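PDB 5MIF: 'Carboxyl esterase 2 from Tuber melanosporum Mel28, which probably hydrolyses carboxylic esters, as a lipase-like carboxylesterase of the alpha/beta hydrolase fold. Local coordinates for residues L82-G85 against N89-A92. Residues are numbered along the deposited sequence; the frame is centred on the assembly and turned at random.
Sequences LPVG and NVTA
Leu82 and Val90 form the last antiparallel pair of the beta hairpin made by strands 75-82 and 90-97, just before the chain leaves the sheet for the connecting loop. They are a hydrogen-bonded pair: Leu82 N gives its hydrogen to Val90 O at 2.8 Å, and Val90 N returns one to Leu82 O, also at 2.8 Å. The two bonds differ in approach, since Val90 N lies in the plane of the Leu82 carbonyl whereas Leu82 N is tilted 25° from that of Val90. Leu82 O is shared further. The CA-H of Asn89 points at it, with CA 3.1 Å away, and Val84 N bonds to it weakly, closing an inverse gamma turn centred on Pro83 that swings the chain out of strand direction.

The side chains of Leu82 and Val90 emerge on the same face of the sheet. With CG anti to its own carbonyl carbon (chi1 -48°), Leu82 runs past Val90 O and brings CD1 to 4.1 Å from Ala92 CB. Beyond the turn, Val84 crosses Val90 at about a right angle, branch to branch, the two CG2 methyls 4.1 Å apart; Val90 CG2 also rests 3.6 Å from Val84 O. The CB of Asn89 leaves the partner segment, but CG, anti to the backbone N (chi1 -179°), brings OD1 back beside the Leu82 backbone, 3.5 Å from Leu82 O without a hydrogen bond, while ND2 reaches Thr91 OG1 in a weak one.

Helix 158-173 packs over the apolar side chains, Ala166 and Trp169 meeting Leu82, Ala165 meeting Val84 and Gln162 meeting Val90. On its other edge, strand 90-97 pairs with strand 142-147. The arrangement is that of the N-terminal antiparallel hairpin at the margin of the alpha/beta hydrolase sheet, with strand 75-82 outermost within the chain.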
loop_
_atom_site.group_PDB
_atom_site.type_symbol
_atom_site.label_atom_id
_atom_site.label_comp_id
_atom_site.label_asym_id
_atom_site.label_seq_id
_atom_site.Cartn_x
_atom_site.Cartn_y
_atom_site.Cartn_z
ATOM N N LEU A 82 9.177 13.835 -31.422
ATOM C CA LEU A 82 10.311 14.613 -30.942
ATOM C C LEU A 82 11.548 14.250 -31.763
ATOM O O LEU A 82 11.947 13.084 -31.811
ATOM C CB LEU A 82 10.547 14.350 -29.452
ATOM C CG LEU A 82 9.308 14.433 -28.548
ATOM C CD1 LEU A 82 9.673 14.184 -27.096
ATOM C CD2 LEU A 82 8.632 15.799 -28.695
ATOM N N PRO A 83 12.153 15.253 -32.419
ATOM C CA PRO A 83 13.328 15.018 -33.267
ATOM C C PRO A 83 14.586 14.885 -32.430
ATOM O O PRO A 83 15.510 15.686 -32.578
ATOM C CB PRO A 83 13.382 16.268 -34.144
ATOM C CG PRO A 83 12.804 17.347 -33.270
ATOM C CD PRO A 83 11.745 16.671 -32.419
ATOM N N VAL A 84 14.601 13.904 -31.533
ATOM C CA VAL A 84 15.680 13.766 -30.554
ATOM C C VAL A 84 16.031 12.298 -30.359
ATOM O O VAL A 84 15.318 11.415 -30.840
ATOM C CB VAL A 84 15.298 14.385 -29.173
ATOM C CG1 VAL A 84 14.913 15.855 -29.331
ATOM C CG2 VAL A 84 14.161 13.611 -28.524
ATOM N N GLY A 85 17.120 12.029 -29.647
ATOM C CA GLY A 85 17.439 10.657 -29.307
ATOM C C GLY A 85 18.213 9.902 -30.366
ATOM O O GLY A 85 18.521 10.447 -31.430
ATOM N N ASN A 89 14.097 10.220 -33.774
ATOM C CA ASN A 89 12.714 10.460 -33.374
ATOM C C ASN A 89 12.306 9.688 -32.126
ATOM O O ASN A 89 12.689 8.519 -31.922
ATOM C CB ASN A 89 11.734 10.123 -34.508
ATOM C CG ASN A 89 10.275 10.403 -34.117
ATOM O OD1 ASN A 89 9.818 11.544 -34.183
ATOM N ND2 ASN A 89 9.558 9.374 -33.686
ATOM N N VAL A 90 11.530 10.357 -31.281
ATOM C CA VAL A 90 10.841 9.678 -30.187
ATOM C C VAL A 90 9.384 10.142 -30.223
ATOM O O VAL A 90 9.097 11.345 -30.235
ATOM C CB VAL A 90 11.453 9.973 -28.789
ATOM C CG1 VAL A 90 10.825 9.049 -27.746
ATOM C CG2 VAL A 90 12.944 9.749 -28.787
ATOM N N THR A 91 8.473 9.182 -30.272
ATOM C CA THR A 91 7.060 9.479 -30.228
ATOM C C THR A 91 6.623 9.641 -28.772
ATOM O O THR A 91 6.939 8.813 -27.924
ATOM C CB THR A 91 6.240 8.366 -30.927
ATOM O OG1 THR A 91 6.608 8.315 -32.310
ATOM C CG2 THR A 91 4.756 8.672 -30.851
ATOM N N ALA A 92 5.922 10.727 -28.479
ATOM C CA ALA A 92 5.408 10.936 -27.131
ATOM C C ALA A 92 3.973 11.458 -27.184
ATOM O O ALA A 92 3.603 12.202 -28.100
ATOM C CB ALA A 92 6.316 11.905 -26.358
#